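Local coordinates for protein geranyltranstransferase (IspA) (Helicobacter pylori, PDB 3LLW) that probably acts as a magnesium-dependent prenyltransferase of the FPP/GGPP synthase family, joining isoprenoid diphosphates into longer chains, at residues H93-C98 and A103-H108; F40-L45 and H112-E117; K49-K54 and L224-L229; A166-F171 and E186-K191. All blocks are in the same frame, centred on the assembly; numbering follows the deposited sequence.

Contact 1 of 4, residues H93-C98 and A103-H108; sequences HDDLPC and ALRRNH
D95 meets segment 103-108 at two successive residues, L104 and then R105. At L104 the link is through the backbone: a water donates to the carbonyl O of L104 at 2.9 Å and to OD1 of D95 at 2.7 Å. R105 follows with a direct, side-on grip. Its NE donates to the syn lone pair of D95 OD2, 2.7 Å away, and its NH2 donates to D95 OD1 at 3.0 Å, meeting that oxygen well out of the carboxylate plane. The two flat groups are thus twisted by 39° instead of lying flush, although both oxygens sit close to the guanidinium plane. A bend at chi3 (-68°) swings the NE edge round to the aspartate. The same NH2 also makes a long salt bridge to D94 OD2, 3.9 Å away, so the arginine links both leading aspartates of the DDxxxxD motif; D94 and D100 bind magnesium in this protein, although no metal is bound to this chain here. From R105 to H108 a type I' turn joins strands 104-105 and 108-109 in a two-stranded hairpin. The hairpin lies beside the last part of helix 73-94, whose H93 packs on helix 117-137, and helix 111-114 follows directly, with H112 touching D95.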
# COMPACT_ATOMS: atom_id res chain seq x y z
N HIS A 93 -11.82 2.70 -5.98
CA HIS A 93 -12.50 2.99 -4.72
C HIS A 93 -13.44 4.18 -4.82
O HIS A 93 -14.53 4.14 -4.26
CB HIS A 93 -11.50 3.06 -3.56
CG HIS A 93 -11.00 1.71 -3.15
ND1 HIS A 93 -10.34 1.49 -1.97
CD2 HIS A 93 -11.11 0.50 -3.75
CE1 HIS A 93 -10.03 0.21 -1.87
NE2 HIS A 93 -10.50 -0.41 -2.94
N ASP A 94 -13.04 5.20 -5.58
CA ASP A 94 -13.93 6.33 -5.83
C ASP A 94 -15.27 5.90 -6.46
O ASP A 94 -16.30 6.48 -6.17
CB ASP A 94 -13.25 7.35 -6.74
CG ASP A 94 -14.07 8.62 -6.91
OD1 ASP A 94 -14.37 9.29 -5.89
OD2 ASP A 94 -14.42 8.94 -8.07
N ASP A 95 -15.23 4.86 -7.30
CA ASP A 95 -16.39 4.41 -8.09
C ASP A 95 -17.42 3.60 -7.31
O ASP A 95 -18.52 3.38 -7.80
CB ASP A 95 -15.92 3.60 -9.30
CG ASP A 95 -15.43 4.47 -10.45
OD1 ASP A 95 -15.93 5.61 -10.62
OD2 ASP A 95 -14.56 4.00 -11.21
N LEU A 96 -17.04 3.15 -6.11
CA LEU A 96 -17.83 2.25 -5.27
C LEU A 96 -19.22 2.79 -4.90
O LEU A 96 -19.38 4.01 -4.84
CB LEU A 96 -17.05 1.91 -3.99
CG LEU A 96 -15.80 1.03 -4.05
CD1 LEU A 96 -15.13 1.02 -2.70
CD2 LEU A 96 -16.11 -0.39 -4.47
N PRO A 97 -20.21 1.90 -4.66
CA PRO A 97 -21.57 2.35 -4.31
C PRO A 97 -21.64 3.28 -3.11
O PRO A 97 -22.46 4.19 -3.10
CB PRO A 97 -22.33 1.04 -4.05
CG PRO A 97 -21.58 0.01 -4.84
CD PRO A 97 -20.14 0.42 -4.71
N CYS A 98 -20.77 3.08 -2.11
CA CYS A 98 -20.73 3.97 -0.95
C CYS A 98 -20.16 5.35 -1.31
O CYS A 98 -20.43 6.33 -0.62
CB CYS A 98 -19.97 3.34 0.23
SG CYS A 98 -18.15 3.26 0.07
N ALA A 103 -21.38 2.80 -12.41
CA ALA A 103 -21.35 1.49 -13.10
C ALA A 103 -20.48 1.51 -14.36
O ALA A 103 -20.13 0.44 -14.90
CB ALA A 103 -22.77 1.01 -13.40
N LEU A 104 -20.12 2.70 -14.82
CA LEU A 104 -19.18 2.88 -15.94
C LEU A 104 -18.01 3.82 -15.60
O LEU A 104 -18.14 4.73 -14.78
CB LEU A 104 -19.88 3.38 -17.21
CG LEU A 104 -20.94 2.44 -17.85
CD1 LEU A 104 -21.93 3.21 -18.74
CD2 LEU A 104 -20.29 1.27 -18.61
N ARG A 105 -16.87 3.54 -16.23
CA ARG A 105 -15.72 4.44 -16.26
C ARG A 105 -15.17 4.33 -17.68
O ARG A 105 -14.89 3.22 -18.14
CB ARG A 105 -14.65 4.04 -15.24
CG ARG A 105 -13.38 4.89 -15.34
CD ARG A 105 -12.58 4.87 -14.06
NE ARG A 105 -13.28 5.55 -12.96
CZ ARG A 105 -13.09 6.83 -12.63
NH1 ARG A 105 -12.21 7.58 -13.29
NH2 ARG A 105 -13.76 7.35 -11.62
N ARG A 106 -15.04 5.48 -18.35
CA ARG A 106 -14.70 5.55 -19.77
C ARG A 106 -15.56 4.60 -20.64
O ARG A 106 -15.05 3.94 -21.54
CB ARG A 106 -13.21 5.28 -19.99
CG ARG A 106 -12.27 6.21 -19.24
CD ARG A 106 -10.79 5.95 -19.62
NE ARG A 106 -10.47 6.32 -21.00
CZ ARG A 106 -10.20 5.46 -21.99
NH1 ARG A 106 -10.18 4.15 -21.76
NH2 ARG A 106 -9.93 5.91 -23.21
N ASN A 107 -16.86 4.53 -20.33
CA ASN A 107 -17.82 3.65 -21.02
C ASN A 107 -17.50 2.13 -20.95
O ASN A 107 -17.97 1.33 -21.78
CB ASN A 107 -18.07 4.12 -22.47
CG ASN A 107 -19.47 3.79 -22.97
OD1 ASN A 107 -20.45 3.95 -22.24
ND2 ASN A 107 -19.57 3.33 -24.21
N HIS A 108 -16.71 1.75 -19.94
CA HIS A 108 -16.40 0.35 -19.61
C HIS A 108 -17.03 0.07 -18.26
O HIS A 108 -17.09 0.97 -17.43
CB HIS A 108 -14.89 0.15 -19.48
CG HIS A 108 -14.15 0.17 -20.78
ND1 HIS A 108 -14.19 -0.86 -21.68
CD2 HIS A 108 -13.31 1.10 -21.30
CE1 HIS A 108 -13.43 -0.57 -22.72
NE2 HIS A 108 -12.88 0.61 -22.51
O HOH W 1 -16.40 6.34 -13.14

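Contact 2 of 4, residues F40-L45 and H112-E117; sequences FFEMVL and HAKYDE
E42 reaches from helix 36-45 to K114 and Y115, spending one carboxylate oxygen on each. The ionic part is a salt bridge: K114 NZ donates to E42 OE2 at 2.9 Å, approaching from above the carboxylate plane, 38° out of it. Both chains are stretched beyond CG, which lets glutamate and lysine span backbones whose nearest CA atoms, those of E42 and K114, are 10.9 Å apart. The hydrogen bond from the uncharged donor is the shorter: Y115 OH donates to the syn lone pair of E42 OE1 at 2.6 Å. Glutamate and tyrosine come from opposite directions, with OE1 at the ring edge near its plane and the carboxylate turned 78° from the ring. On their own side the two donors also pack together: CG of K114 lies over the centre of the Y115 ring, 4.0 Å above its plane. Two different donors should hold the carboxylate against rotation and probably favour its charged form. Y115, which also meets the ring of Y35, is the first residue past helix 111-114, and D116 caps the next one, helix 117-137. The arrangement is a polar bridge between helices in the all-helical prenyl synthase fold, away from the magnesium ligands.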
# COMPACT_ATOMS: atom_id res chain seq x y z
N PHE A 40 -7.77 -8.12 -11.81
CA PHE A 40 -6.67 -7.37 -11.18
C PHE A 40 -6.20 -6.15 -11.97
O PHE A 40 -6.17 -5.05 -11.44
CB PHE A 40 -5.48 -8.29 -10.86
CG PHE A 40 -4.30 -7.58 -10.24
CD1 PHE A 40 -4.43 -6.91 -9.01
CD2 PHE A 40 -3.06 -7.58 -10.87
CE1 PHE A 40 -3.35 -6.26 -8.44
CE2 PHE A 40 -1.96 -6.92 -10.31
CZ PHE A 40 -2.10 -6.27 -9.09
N PHE A 41 -5.85 -6.35 -13.25
CA PHE A 41 -5.25 -5.29 -14.05
C PHE A 41 -6.23 -4.62 -15.02
O PHE A 41 -5.89 -3.63 -15.67
CB PHE A 41 -4.04 -5.85 -14.81
CG PHE A 41 -2.84 -4.93 -14.81
CD1 PHE A 41 -2.20 -4.59 -13.61
CD2 PHE A 41 -2.34 -4.43 -16.00
CE1 PHE A 41 -1.07 -3.75 -13.61
CE2 PHE A 41 -1.22 -3.59 -16.02
CZ PHE A 41 -0.58 -3.25 -14.81
N GLU A 42 -7.44 -5.17 -15.10
CA GLU A 42 -8.46 -4.74 -16.03
C GLU A 42 -8.69 -3.22 -16.09
O GLU A 42 -8.71 -2.64 -17.18
CB GLU A 42 -9.78 -5.45 -15.70
CG GLU A 42 -10.79 -5.44 -16.83
CD GLU A 42 -12.01 -6.29 -16.54
OE1 GLU A 42 -11.87 -7.36 -15.90
OE2 GLU A 42 -13.12 -5.90 -16.97
N MET A 43 -8.84 -2.58 -14.92
CA MET A 43 -9.05 -1.13 -14.86
C MET A 43 -7.77 -0.33 -15.15
O MET A 43 -7.83 0.86 -15.48
CB MET A 43 -9.65 -0.71 -13.51
CG MET A 43 -10.99 -1.35 -13.17
SD MET A 43 -12.25 -1.25 -14.46
CE MET A 43 -12.47 -2.93 -14.91
N VAL A 44 -6.60 -0.97 -15.05
CA VAL A 44 -5.36 -0.30 -15.45
C VAL A 44 -5.27 -0.31 -16.98
O VAL A 44 -4.90 0.69 -17.60
CB VAL A 44 -4.08 -0.97 -14.86
CG1 VAL A 44 -2.83 -0.08 -15.07
CG2 VAL A 44 -4.27 -1.27 -13.39
N LEU A 45 -5.65 -1.44 -17.58
CA LEU A 45 -5.63 -1.60 -19.04
C LEU A 45 -6.66 -0.70 -19.70
O LEU A 45 -6.37 -0.07 -20.72
CB LEU A 45 -5.88 -3.05 -19.44
CG LEU A 45 -4.78 -4.05 -19.09
CD1 LEU A 45 -5.23 -5.47 -19.38
CD2 LEU A 45 -3.48 -3.74 -19.82
N HIS A 112 -17.35 -3.33 -9.59
CA HIS A 112 -18.51 -3.78 -8.81
C HIS A 112 -19.73 -4.03 -9.68
O HIS A 112 -20.63 -4.80 -9.30
CB HIS A 112 -18.84 -2.80 -7.69
CG HIS A 112 -19.12 -1.42 -8.17
ND1 HIS A 112 -18.11 -0.53 -8.46
CD2 HIS A 112 -20.29 -0.78 -8.43
CE1 HIS A 112 -18.64 0.61 -8.88
NE2 HIS A 112 -19.96 0.48 -8.87
N ALA A 113 -19.78 -3.37 -10.83
CA ALA A 113 -20.85 -3.61 -11.79
C ALA A 113 -20.61 -4.94 -12.50
O ALA A 113 -21.52 -5.77 -12.60
CB ALA A 113 -20.95 -2.46 -12.79
N LYS A 114 -19.38 -5.13 -12.98
CA LYS A 114 -19.01 -6.31 -13.75
C LYS A 114 -18.93 -7.56 -12.88
O LYS A 114 -19.35 -8.65 -13.31
CB LYS A 114 -17.70 -6.09 -14.49
CG LYS A 114 -17.38 -7.21 -15.49
CD LYS A 114 -16.16 -6.90 -16.33
CE LYS A 114 -15.81 -8.08 -17.23
NZ LYS A 114 -14.90 -7.70 -18.33
N TYR A 115 -18.42 -7.41 -11.67
CA TYR A 115 -18.24 -8.56 -10.78
C TYR A 115 -19.11 -8.42 -9.54
O TYR A 115 -20.28 -8.80 -9.55
CB TYR A 115 -16.77 -8.74 -10.43
CG TYR A 115 -15.86 -8.89 -11.63
CD1 TYR A 115 -15.88 -10.07 -12.41
CD2 TYR A 115 -14.97 -7.88 -11.99
CE1 TYR A 115 -15.03 -10.22 -13.51
CE2 TYR A 115 -14.14 -8.01 -13.09
CZ TYR A 115 -14.16 -9.19 -13.84
OH TYR A 115 -13.32 -9.31 -14.92
N ASP A 116 -18.53 -7.87 -8.47
CA ASP A 116 -19.25 -7.54 -7.24
C ASP A 116 -18.45 -6.52 -6.45
O ASP A 116 -17.29 -6.26 -6.79
CB ASP A 116 -19.54 -8.80 -6.40
CG ASP A 116 -18.31 -9.68 -6.23
OD1 ASP A 116 -18.26 -10.77 -6.84
OD2 ASP A 116 -17.38 -9.27 -5.48
N GLU A 117 -19.06 -5.98 -5.40
CA GLU A 117 -18.48 -4.90 -4.58
C GLU A 117 -17.18 -5.32 -3.91
O GLU A 117 -16.21 -4.58 -3.92
CB GLU A 117 -19.49 -4.49 -3.52
CG GLU A 117 -19.48 -3.02 -3.17
CD GLU A 117 -20.74 -2.60 -2.42
OE1 GLU A 117 -20.76 -1.48 -1.88
OE2 GLU A 117 -21.72 -3.39 -2.37

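Contact 3 of 4, residues K49-K54 and L224-L229; sequences KRFRPK and LCFQVL. With SO4 (sulfate ion), chain F.
F51 and F226 mark the closest backbone approach, with CA atoms 10.3 Å apart. Segment 224-229 runs inside helix 209-236, whereas 49-54 is a helix start: R50 holds the N-cap position and F51 opens helix 51-63. Two aromatic side chains bridge this distance. The F51 and F226 rings are nearly parallel, 5° between planes, but are offset until little of one ring lies over the other; the centroids stand 5.0 Å apart and the nearest atoms, F51 CE2 and F226 CD2, 3.8 Å. Both rings leave their helices with CG anti to the backbone N (chi1 -175° for F51), which points them at each other, and L300 of helix 287-301 touches both. K49 to P53 fits the KxxRP part of the family's GKxxRP signature, where the lysine and arginine typically bind the diphosphate of isopentenyl diphosphate. A sulfate, probably from the crystallisation liquor, lies here, consistent with such an anion pocket. R52 NH2 donates to sulfate O2 at 2.8 Å, the ion sitting at the guanidinium edge, while F51 N at the helix start makes a weak bond of 3.3 Å to sulfate O3. R52 NH1 also approaches CE1 of F226 at 4.0 Å, its guanidinium standing almost upright, 87°, to the ring plane.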
# COMPACT_ATOMS: atom_id res chain seq x y z
N LYS A 49 -5.13 8.11 -19.94
CA LYS A 49 -4.41 9.12 -20.70
C LYS A 49 -2.94 9.13 -20.25
O LYS A 49 -2.09 9.67 -20.95
CB LYS A 49 -5.07 10.49 -20.58
CG LYS A 49 -5.97 10.85 -21.77
CD LYS A 49 -5.26 11.78 -22.75
CE LYS A 49 -5.46 11.34 -24.20
NZ LYS A 49 -4.61 10.15 -24.54
N ARG A 50 -2.68 8.50 -19.10
CA ARG A 50 -1.32 8.27 -18.55
C ARG A 50 -0.59 9.56 -18.18
O ARG A 50 0.63 9.66 -18.32
CB ARG A 50 -0.45 7.44 -19.52
CG ARG A 50 -0.55 5.91 -19.49
CD ARG A 50 -1.83 5.35 -18.89
NE ARG A 50 -2.34 4.19 -19.63
CZ ARG A 50 -3.15 3.26 -19.13
NH1 ARG A 50 -3.57 2.27 -19.90
NH2 ARG A 50 -3.55 3.32 -17.86
N PHE A 51 -1.33 10.55 -17.68
CA PHE A 51 -0.75 11.85 -17.38
C PHE A 51 0.42 11.74 -16.39
O PHE A 51 1.46 12.36 -16.59
CB PHE A 51 -1.80 12.85 -16.90
CG PHE A 51 -1.25 14.25 -16.68
CD1 PHE A 51 -0.62 14.94 -17.73
CD2 PHE A 51 -1.37 14.88 -15.45
CE1 PHE A 51 -0.11 16.22 -17.53
CE2 PHE A 51 -0.87 16.17 -15.25
CZ PHE A 51 -0.24 16.84 -16.29
N ARG A 52 0.26 10.93 -15.34
CA ARG A 52 1.27 10.83 -14.31
C ARG A 52 2.55 10.11 -14.74
O ARG A 52 3.63 10.65 -14.50
CB ARG A 52 0.70 10.27 -13.00
CG ARG A 52 -0.23 11.22 -12.31
CD ARG A 52 -1.49 10.51 -11.86
NE ARG A 52 -2.49 11.47 -11.43
CZ ARG A 52 -3.54 11.85 -12.16
NH1 ARG A 52 -4.38 12.74 -11.68
NH2 ARG A 52 -3.75 11.32 -13.37
N PRO A 53 2.46 8.91 -15.37
CA PRO A 53 3.68 8.37 -15.95
C PRO A 53 4.35 9.27 -16.99
O PRO A 53 5.58 9.35 -17.01
CB PRO A 53 3.23 7.05 -16.58
CG PRO A 53 2.00 6.68 -15.86
CD PRO A 53 1.33 7.97 -15.56
N LYS A 54 3.57 9.95 -17.82
CA LYS A 54 4.15 10.94 -18.75
C LYS A 54 4.92 12.05 -18.04
O LYS A 54 5.97 12.47 -18.52
CB LYS A 54 3.10 11.53 -19.67
CG LYS A 54 2.68 10.58 -20.78
CD LYS A 54 1.43 11.06 -21.49
CE LYS A 54 0.94 9.98 -22.45
NZ LYS A 54 -0.11 10.47 -23.36
N LEU A 224 -3.02 21.99 -9.40
CA LEU A 224 -4.14 22.90 -9.17
C LEU A 224 -4.70 23.36 -10.51
O LEU A 224 -5.91 23.26 -10.76
CB LEU A 224 -3.71 24.10 -8.34
CG LEU A 224 -4.77 25.17 -8.03
CD1 LEU A 224 -5.96 24.57 -7.24
CD2 LEU A 224 -4.15 26.34 -7.27
N CYS A 225 -3.81 23.84 -11.37
CA CYS A 225 -4.17 24.24 -12.73
C CYS A 225 -4.88 23.10 -13.50
O CYS A 225 -5.97 23.29 -14.04
CB CYS A 225 -2.92 24.69 -13.47
SG CYS A 225 -3.30 25.60 -14.93
N PHE A 226 -4.25 21.92 -13.49
CA PHE A 226 -4.84 20.69 -14.02
C PHE A 226 -6.27 20.47 -13.50
O PHE A 226 -7.14 20.12 -14.27
CB PHE A 226 -3.93 19.48 -13.69
CG PHE A 226 -4.53 18.14 -14.04
CD1 PHE A 226 -5.17 17.37 -13.08
CD2 PHE A 226 -4.43 17.63 -15.33
CE1 PHE A 226 -5.73 16.13 -13.40
CE2 PHE A 226 -4.98 16.39 -15.66
CZ PHE A 226 -5.64 15.64 -14.70
N GLN A 227 -6.49 20.70 -12.21
CA GLN A 227 -7.80 20.47 -11.58
C GLN A 227 -8.86 21.52 -11.93
O GLN A 227 -10.03 21.17 -12.17
CB GLN A 227 -7.63 20.35 -10.06
CG GLN A 227 -8.86 19.85 -9.33
CD GLN A 227 -9.45 18.58 -9.91
OE1 GLN A 227 -8.78 17.56 -10.05
NE2 GLN A 227 -10.74 18.64 -10.24
N VAL A 228 -8.46 22.79 -11.93
CA VAL A 228 -9.33 23.89 -12.34
C VAL A 228 -9.80 23.67 -13.78
O VAL A 228 -11.01 23.78 -14.06
CB VAL A 228 -8.63 25.28 -12.18
CG1 VAL A 228 -9.52 26.41 -12.68
CG2 VAL A 228 -8.26 25.53 -10.73
N LEU A 229 -8.88 23.32 -14.67
CA LEU A 229 -9.25 22.95 -16.04
C LEU A 229 -10.19 21.76 -16.10
O LEU A 229 -11.14 21.76 -16.87
CB LEU A 229 -8.01 22.68 -16.89
CG LEU A 229 -7.24 23.91 -17.32
CD1 LEU A 229 -5.89 23.46 -17.83
CD2 LEU A 229 -8.00 24.70 -18.38
S SO4 F . -5.82 10.61 -16.35
O1 SO4 F . -6.70 9.45 -16.12
O2 SO4 F . -5.87 11.53 -15.21
O3 SO4 F . -4.43 10.18 -16.58
O4 SO4 F . -6.30 11.32 -17.53

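Contact 4 of 4, residues A166-F171 and E186-K191; sequences ALDCYF and EHKTAK
A chi1 of -164° swings the carboxylate of D168 out from helix 161-170, with CG opposite the backbone N, and K188 comes to meet it by folding instead of stretching. The lysine chain bends at chi2 (-78°) and again at chi3 and chi4, since the two CA atoms, of D168 and K188, are just 7.8 Å apart and an extended chain would overshoot. The result is one salt bridge: K188 NZ donates to D168 OD2 at 2.8 Å, arriving on the anti side of that oxygen, 18° out of the carboxylate plane. The side chains cross at a slant, with K188 CE 3.8 Å from the same oxygen. The lysine sits on a wider pi-type turn of helix 178-204, marked by a weak backbone bond from K191 N to E186 O. K188 also packs on Q165, which itself bonds weakly to the magnesium ligand D94, and the K188 side chain comes within about 4 Å of D94. K188 and T189 match the KT pair of related synthases, where the lysine typically binds the allylic diphosphate. With a weak, long pairing of D168 OD2 to K252 as well, the chemistry implies an aspartate that holds a lysine beside the magnesium-binding D94, probably placed for a phosphate.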
# COMPACT_ATOMS: atom_id res chain seq x y z
N ALA A 166 -11.02 11.79 0.99
CA ALA A 166 -11.94 11.77 2.12
C ALA A 166 -12.75 13.06 2.24
O ALA A 166 -14.00 13.00 2.42
CB ALA A 166 -11.23 11.43 3.42
N LEU A 167 -12.08 14.20 2.09
CA LEU A 167 -12.78 15.50 2.02
C LEU A 167 -13.75 15.57 0.86
O LEU A 167 -14.86 16.06 1.02
CB LEU A 167 -11.81 16.67 1.91
CG LEU A 167 -10.75 16.81 3.01
CD1 LEU A 167 -9.59 17.74 2.57
CD2 LEU A 167 -11.35 17.27 4.31
N ASP A 168 -13.32 15.12 -0.32
CA ASP A 168 -14.17 15.20 -1.50
C ASP A 168 -15.47 14.41 -1.35
O ASP A 168 -16.53 14.88 -1.75
CB ASP A 168 -13.44 14.74 -2.76
CG ASP A 168 -14.15 15.18 -4.04
OD1 ASP A 168 -14.89 16.18 -4.02
OD2 ASP A 168 -13.95 14.53 -5.09
N CYS A 169 -15.38 13.21 -0.78
CA CYS A 169 -16.55 12.37 -0.52
C CYS A 169 -17.42 12.91 0.59
O CYS A 169 -18.65 12.90 0.48
CB CYS A 169 -16.15 10.93 -0.17
SG CYS A 169 -15.32 10.14 -1.54
N TYR A 170 -16.77 13.37 1.65
CA TYR A 170 -17.49 13.82 2.84
C TYR A 170 -18.30 15.07 2.56
O TYR A 170 -19.45 15.18 3.00
CB TYR A 170 -16.56 14.02 4.05
CG TYR A 170 -17.34 14.19 5.32
CD1 TYR A 170 -17.72 13.08 6.08
CD2 TYR A 170 -17.74 15.46 5.75
CE1 TYR A 170 -18.48 13.23 7.23
CE2 TYR A 170 -18.50 15.62 6.88
CZ TYR A 170 -18.86 14.51 7.63
OH TYR A 170 -19.60 14.68 8.77
N PHE A 171 -17.71 16.01 1.82
CA PHE A 171 -18.36 17.29 1.54
C PHE A 171 -18.96 17.36 0.15
O PHE A 171 -19.00 18.42 -0.46
CB PHE A 171 -17.38 18.44 1.75
CG PHE A 171 -16.90 18.56 3.17
CD1 PHE A 171 -17.71 19.14 4.14
CD2 PHE A 171 -15.65 18.08 3.53
CE1 PHE A 171 -17.28 19.24 5.44
CE2 PHE A 171 -15.22 18.17 4.84
CZ PHE A 171 -16.02 18.75 5.80
N GLU A 186 -5.43 20.36 -3.70
CA GLU A 186 -3.99 20.20 -3.53
C GLU A 186 -3.74 18.75 -3.15
O GLU A 186 -2.85 18.12 -3.70
CB GLU A 186 -3.44 21.14 -2.43
CG GLU A 186 -1.91 21.16 -2.31
CD GLU A 186 -1.40 21.77 -0.99
OE1 GLU A 186 -0.16 21.90 -0.84
OE2 GLU A 186 -2.22 22.12 -0.10
N HIS A 187 -4.57 18.22 -2.25
CA HIS A 187 -4.40 16.87 -1.71
C HIS A 187 -4.97 15.75 -2.62
O HIS A 187 -4.27 14.79 -2.90
CB HIS A 187 -4.92 16.79 -0.26
CG HIS A 187 -4.08 17.58 0.71
ND1 HIS A 187 -4.11 18.95 0.79
CD2 HIS A 187 -3.17 17.17 1.63
CE1 HIS A 187 -3.26 19.36 1.71
NE2 HIS A 187 -2.68 18.30 2.24
N LYS A 188 -6.20 15.90 -3.11
CA LYS A 188 -6.82 14.88 -3.97
C LYS A 188 -5.98 14.67 -5.24
O LYS A 188 -5.65 13.54 -5.61
CB LYS A 188 -8.24 15.32 -4.36
CG LYS A 188 -9.32 14.23 -4.28
CD LYS A 188 -9.31 13.26 -5.43
CE LYS A 188 -10.54 13.44 -6.30
NZ LYS A 188 -11.76 12.90 -5.63
N THR A 189 -5.60 15.77 -5.88
CA THR A 189 -5.00 15.75 -7.21
C THR A 189 -3.50 16.12 -7.26
O THR A 189 -2.69 15.38 -7.83
CB THR A 189 -5.84 16.66 -8.13
OG1 THR A 189 -7.15 16.08 -8.28
CG2 THR A 189 -5.20 16.83 -9.50
N ALA A 190 -3.13 17.25 -6.68
CA ALA A 190 -1.83 17.87 -6.97
C ALA A 190 -0.63 17.16 -6.36
O ALA A 190 0.47 17.20 -6.92
CB ALA A 190 -1.83 19.35 -6.60
N LYS A 191 -0.87 16.49 -5.22
CA LYS A 191 0.18 15.78 -4.47
C LYS A 191 0.84 14.65 -5.25
O LYS A 191 2.08 14.56 -5.29
CB LYS A 191 -0.39 15.24 -3.16
CG LYS A 191 0.38 15.70 -1.91
CD LYS A 191 -0.04 17.12 -1.53
CE LYS A 191 0.27 17.44 -0.08
NZ LYS A 191 1.49 18.30 0.05

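In the fold
Contacts 1 and 4 are partly buried, and each brings charged groups close to the magnesium ligand D94; contacts 2 and 3 are surface contacts of different chemistry. The centre of contact 2 is about 20 Å from the chain's centre, that of contact 3 about 7 Å; contact 2 is purely polar between side chains, while contact 3 pairs aromatic rings beside an anion. Contacts 1 and 2 touch through H112 and A113, so the residues after helix 73-94 pack against helix 111-114. V44 of contact 2 accepts a probable hydrogen bond from R50 of contact 3. Q227 and T189 tie contact 3 to contact 4 through consecutive helices 178-204 and 209-236. The second subunit touches contacts 1, 2 and 4 but not contact 3.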